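Putative lipoprotein (Parabacteroides distasonis ATCC 8503, PDB 3JX8) is of unknown function, but is a putative lipoprotein, probably a lipid-binding or adhesin-like protein, built as a beta-helix of the auto-transporter head type. Local coordinates at residues D219-G224 / S237-G242; S225-Y230 / S243-K248. All coordinates share one frame; numbering follows the deposited sequence.

Contact 1: D219-G224 / S237-G242; sequences DANIVG and SKSIMG
The amide of Asn-221 meets Ser-239 at its oxygen end, where OD1 lies 3.2 Å from Ser-239 CB. At its nitrogen end ND2 donates to Asp-219 OD1 over 3.1 Å, reaching it from well above the carboxylate plane (66° out of it) and with the acceptor tilted from the amide plane; a weak second bond runs to Asn-203 on strand 200-205, one coil earlier. With CG anti to the carbonyl carbon (chi1 -55°), the amide reaches back toward Asp-219 and across toward Ser-239. The hydroxyl of Ser-239, anti to its own N (chi1 175°), turns instead to a water, 2.9 Å from OG, which donates to Ile-222 O at 2.7 Å and so bridges the strands. Beneath this outer layer of side chains, the backbone forms the ladder of a parallel beta-helix, the architecture of the pectate-lyase-like clan: strands 219-223 and 237-241 run parallel in exact register, one coil apart. Five bonds join them, including Ala-220 N to Ser-237 O and Met-241 N to Ile-222 O, both 2.8 Å. On the face of Ala-220 and Ile-222, which looks into the coil, the two isoleucines have matching rotamers and lie in line, Ile-222 CD1 4.4 Å from Ile-240 CG1, while Ile-246 covers them from the other wall. Val-223 CG2 and Met-241 CB, 4.5 Å apart, are on the outer face, and the selenomethionine packs on Val-29 of the second subunit. The ammonium of Lys-238 bonds to Asn-79 and to the carbonyl of Phe-77, both of that second subunit.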
loop_
_atom_site.group_PDB
_atom_site.type_symbol
_atom_site.label_atom_id
_atom_site.label_comp_id
_atom_site.label_asym_id
_atom_site.label_seq_id
_atom_site.Cartn_x
_atom_site.Cartn_y
_atom_site.Cartn_z
ATOM N N ASP A 219 -9.575 13.350 12.461
ATOM C CA ASP A 219 -9.341 12.032 12.999
ATOM C C ASP A 219 -7.974 11.612 12.451
ATOM O O ASP A 219 -7.809 11.402 11.238
ATOM C CB ASP A 219 -10.519 11.174 12.536
ATOM C CG ASP A 219 -10.450 9.764 12.991
ATOM O OD1 ASP A 219 -9.569 9.410 13.808
ATOM O OD2 ASP A 219 -11.320 8.983 12.511
ATOM N N ALA A 220 -6.986 11.551 13.335
ATOM C CA ALA A 220 -5.575 11.445 12.976
ATOM C C ALA A 220 -5.018 10.104 13.477
ATOM O O ALA A 220 -4.968 9.860 14.694
ATOM C CB ALA A 220 -4.792 12.616 13.552
ATOM N N ASN A 221 -4.650 9.221 12.549
ATOM C CA ASN A 221 -4.232 7.855 12.873
ATOM C C ASN A 221 -2.923 7.517 12.212
ATOM O O ASN A 221 -2.764 7.704 10.983
ATOM C CB ASN A 221 -5.288 6.839 12.414
ATOM C CG ASN A 221 -6.663 7.146 12.994
ATOM O OD1 ASN A 221 -6.868 7.013 14.195
ATOM N ND2 ASN A 221 -7.567 7.650 12.175
ATOM N N ILE A 222 -1.987 7.010 13.005
ATOM C CA ILE A 222 -0.677 6.598 12.521
ATOM C C ILE A 222 -0.315 5.261 13.140
ATOM O O ILE A 222 -0.404 5.059 14.383
ATOM C CB ILE A 222 0.438 7.598 12.907
ATOM C CG1 ILE A 222 0.071 9.024 12.461
ATOM C CG2 ILE A 222 1.808 7.104 12.381
ATOM C CD1 ILE A 222 1.015 10.129 12.970
ATOM N N VAL A 223 0.082 4.351 12.257
ATOM C CA VAL A 223 0.685 3.097 12.631
ATOM C C VAL A 223 2.043 3.064 11.947
ATOM O O VAL A 223 2.146 2.743 10.755
ATOM C CB VAL A 223 -0.213 1.899 12.221
ATOM C CG1 VAL A 223 0.496 0.547 12.531
ATOM C CG2 VAL A 223 -1.580 2.006 12.935
ATOM N N GLY A 224 3.084 3.401 12.690
ATOM C CA GLY A 224 4.451 3.478 12.151
ATOM C C GLY A 224 5.198 4.734 12.579
ATOM O O GLY A 224 4.917 5.290 13.602
ATOM N N SER A 237 -9.043 13.825 17.116
ATOM C CA SER A 237 -8.916 12.508 17.769
ATOM C C SER A 237 -7.606 11.942 17.312
ATOM O O SER A 237 -7.366 11.831 16.099
ATOM C CB SER A 237 -10.050 11.584 17.363
ATOM O OG SER A 237 -11.246 12.244 17.773
ATOM N N LYS A 238 -6.751 11.611 18.276
ATOM C CA LYS A 238 -5.365 11.215 18.002
ATOM C C LYS A 238 -5.214 9.723 18.224
ATOM O O LYS A 238 -5.742 9.185 19.193
ATOM C CB LYS A 238 -4.424 11.913 18.948
ATOM C CG LYS A 238 -4.423 13.394 18.842
ATOM C CD LYS A 238 -3.612 13.984 19.991
ATOM C CE LYS A 238 -3.663 15.492 20.043
ATOM N NZ LYS A 238 -2.967 15.976 21.249
ATOM N N SER A 239 -4.481 9.051 17.345
ATOM C CA SER A 239 -4.141 7.661 17.571
ATOM C C SER A 239 -2.804 7.341 16.930
ATOM O O SER A 239 -2.665 7.437 15.710
ATOM C CB SER A 239 -5.232 6.811 16.990
ATOM O OG SER A 239 -4.852 5.468 17.112
ATOM N N ILE A 240 -1.811 7.012 17.746
ATOM C CA ILE A 240 -0.478 6.686 17.266
ATOM C C ILE A 240 0.031 5.366 17.874
ATOM O O ILE A 240 0.128 5.229 19.087
ATOM C CB ILE A 240 0.551 7.762 17.622
ATOM C CG1 ILE A 240 0.113 9.120 17.136
ATOM C CG2 ILE A 240 1.911 7.383 17.050
ATOM C CD1 ILE A 240 1.005 10.253 17.635
HETATM N N MSE A 241 0.361 4.407 17.016
HETATM C CA MSE A 241 1.046 3.184 17.422
HETATM C C MSE A 241 2.350 3.191 16.685
HETATM O O MSE A 241 2.399 2.974 15.458
HETATM C CB MSE A 241 0.227 1.938 17.053
HETATM C CG MSE A 241 0.762 0.709 17.709
HETATM SE SE MSE A 241 0.013 -0.901 16.874
HETATM C CE MSE A 241 -1.791 -0.730 17.683
ATOM N N GLY A 242 3.410 3.493 17.393
ATOM C CA GLY A 242 4.734 3.591 16.776
ATOM C C GLY A 242 5.447 4.859 17.187
ATOM O O GLY A 242 5.017 5.540 18.093
HETATM O O HOH W 1 -2.835 4.343 15.359
#

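Contact 2: S225-Y230 / S243-K248; sequences SGEIHY and SGSINK
His-229 carries its ring beside its backbone N (chi1 -40°), while Asn-247 swings CG between its own N and carbonyl carbon (chi1 76°), and the two meet on the outer face of one wall of the last two coils of the beta-helix. His-229 ND1 donates to Asn-247 OD1 over 2.6 Å, in the carbonyl plane and on a lone pair, with the amide steeply turned against the ring. NE2 has a weak bond to Glu-209 OE1, so both ring nitrogens have a polar partner. Four backbone bonds, from Ser-245 N to Gly-226 O through to Tyr-230 N to Asn-247 O (2.8 Å), join the parallel strands in register. On the inner side, Ile-228 and Ile-246 sit side by side, facing Ala-220 of the opposite wall. Tyr-230, with chi1 78°, leans its ring toward the later strand: CE1 approaches Ile-246 CG2 to 3.8 Å, and Lys-248 runs its extended chain over one face. The lysine's ammonium goes on to a salt bridge with Asp-233. Lys-248 CG makes the CH-pi contact, 4.0 Å from the ring centroid of Tyr-230, and beyond it CD comes within 3.5 Å of Tyr-230 OH.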
loop_
_atom_site.group_PDB
_atom_site.type_symbol
_atom_site.label_atom_id
_atom_site.label_comp_id
_atom_site.label_asym_id
_atom_site.label_seq_id
_atom_site.Cartn_x
_atom_site.Cartn_y
_atom_site.Cartn_z
ATOM N N SER A 225 6.163 5.169 11.784
ATOM C CA SER A 225 7.030 6.320 12.105
ATOM C C SER A 225 6.593 7.591 11.395
ATOM O O SER A 225 7.218 8.634 11.541
ATOM C CB SER A 225 8.455 6.012 11.659
ATOM O OG SER A 225 8.487 5.766 10.240
ATOM N N GLY A 226 5.517 7.497 10.613
ATOM C CA GLY A 226 4.994 8.632 9.890
ATOM C C GLY A 226 4.490 9.798 10.701
ATOM O O GLY A 226 4.479 9.771 11.945
ATOM N N GLU A 227 4.075 10.838 9.982
ATOM C CA GLU A 227 3.707 12.112 10.610
ATOM C C GLU A 227 2.529 12.792 9.976
ATOM O O GLU A 227 2.408 12.803 8.729
ATOM C CB GLU A 227 4.876 13.093 10.534
ATOM C CG GLU A 227 6.118 12.600 11.259
ATOM C CD GLU A 227 7.289 13.599 11.195
ATOM O OE1 GLU A 227 7.154 14.656 10.600
ATOM O OE2 GLU A 227 8.367 13.317 11.713
ATOM N N ILE A 228 1.673 13.346 10.837
ATOM C CA ILE A 228 0.541 14.163 10.425
ATOM C C ILE A 228 0.800 15.590 10.946
ATOM O O ILE A 228 1.053 15.810 12.143
ATOM C CB ILE A 228 -0.800 13.624 10.931
ATOM C CG1 ILE A 228 -0.997 12.216 10.355
ATOM C CG2 ILE A 228 -1.975 14.631 10.565
ATOM C CD1 ILE A 228 -2.221 11.420 10.891
ATOM N N HIS A 229 0.786 16.538 10.025
ATOM C CA HIS A 229 0.915 17.946 10.344
ATOM C C HIS A 229 -0.432 18.550 10.026
ATOM O O HIS A 229 -0.952 18.369 8.910
ATOM C CB HIS A 229 1.962 18.622 9.459
ATOM C CG HIS A 229 3.167 17.785 9.211
ATOM N ND1 HIS A 229 4.106 17.533 10.184
ATOM C CD2 HIS A 229 3.577 17.119 8.105
ATOM C CE1 HIS A 229 5.051 16.757 9.687
ATOM N NE2 HIS A 229 4.757 16.490 8.424
ATOM N N TYR A 230 -1.011 19.270 10.969
ATOM C CA TYR A 230 -2.307 19.857 10.719
ATOM C C TYR A 230 -2.406 21.321 11.090
ATOM O O TYR A 230 -1.707 21.816 11.990
ATOM C CB TYR A 230 -3.412 19.061 11.412
ATOM C CG TYR A 230 -3.581 19.275 12.916
ATOM C CD1 TYR A 230 -2.742 18.622 13.831
ATOM C CD2 TYR A 230 -4.588 20.096 13.426
ATOM C CE1 TYR A 230 -2.905 18.787 15.196
ATOM C CE2 TYR A 230 -4.760 20.257 14.794
ATOM C CZ TYR A 230 -3.926 19.597 15.664
ATOM O OH TYR A 230 -4.063 19.733 17.001
ATOM N N SER A 243 6.543 5.169 16.506
ATOM C CA SER A 243 7.376 6.357 16.795
ATOM C C SER A 243 6.922 7.617 16.056
ATOM O O SER A 243 7.571 8.665 16.164
ATOM C CB SER A 243 8.822 6.077 16.382
ATOM O OG SER A 243 8.877 5.881 14.960
ATOM N N GLY A 244 5.823 7.535 15.299
ATOM C CA GLY A 244 5.314 8.681 14.563
ATOM C C GLY A 244 4.814 9.810 15.440
ATOM O O GLY A 244 4.873 9.749 16.679
ATOM N N SER A 245 4.322 10.864 14.800
ATOM C CA SER A 245 3.913 12.037 15.534
ATOM C C SER A 245 2.925 12.910 14.801
ATOM O O SER A 245 2.815 12.871 13.582
ATOM C CB SER A 245 5.144 12.861 15.929
ATOM O OG SER A 245 5.684 13.448 14.790
ATOM N N ILE A 246 2.192 13.665 15.591
ATOM C CA ILE A 246 1.184 14.605 15.148
ATOM C C ILE A 246 1.637 15.968 15.602
ATOM O O ILE A 246 2.045 16.106 16.755
ATOM C CB ILE A 246 -0.184 14.301 15.810
ATOM C CG1 ILE A 246 -0.743 12.983 15.272
ATOM C CG2 ILE A 246 -1.207 15.422 15.553
ATOM C CD1 ILE A 246 -1.921 12.449 16.056
ATOM N N ASN A 247 1.573 16.970 14.719
ATOM C CA ASN A 247 1.884 18.342 15.112
ATOM C C ASN A 247 1.000 19.405 14.450
ATOM O O ASN A 247 0.610 19.288 13.279
ATOM C CB ASN A 247 3.377 18.659 14.936
ATOM C CG ASN A 247 3.765 18.888 13.503
ATOM O OD1 ASN A 247 3.761 17.955 12.711
ATOM N ND2 ASN A 247 4.135 20.137 13.160
ATOM N N LYS A 248 0.656 20.414 15.242
ATOM C CA LYS A 248 -0.194 21.500 14.803
ATOM C C LYS A 248 0.666 22.656 14.333
ATOM O O LYS A 248 1.594 23.014 15.016
ATOM C CB LYS A 248 -1.111 21.970 15.934
ATOM C CG LYS A 248 -2.232 22.906 15.452
ATOM C CD LYS A 248 -3.273 23.136 16.514
ATOM C CE LYS A 248 -4.282 24.178 16.070
ATOM N NZ LYS A 248 -5.435 24.294 17.031
#

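From the N-terminal side, the chain runs along strand 217-223, turns at Gly-224 and continues along strand 227-231; strands 235-241 and 245-248 then repeat the path one coil later. Contact 1 closes the loop 225-236, and contact 2 closes 231-242, so the two interlock by crossing rather than nesting. Together they lay the final coil on the one before it, on two walls of the beta-helix. The walls meet at the turn, where Gly-244 N probably bonds to Gly-224 O (3.0 Å), and inside, where Ile-222 CG1 packs 3.7 Å from Ile-228 CD1. Both contacts also touch the second subunit at this C-terminal end.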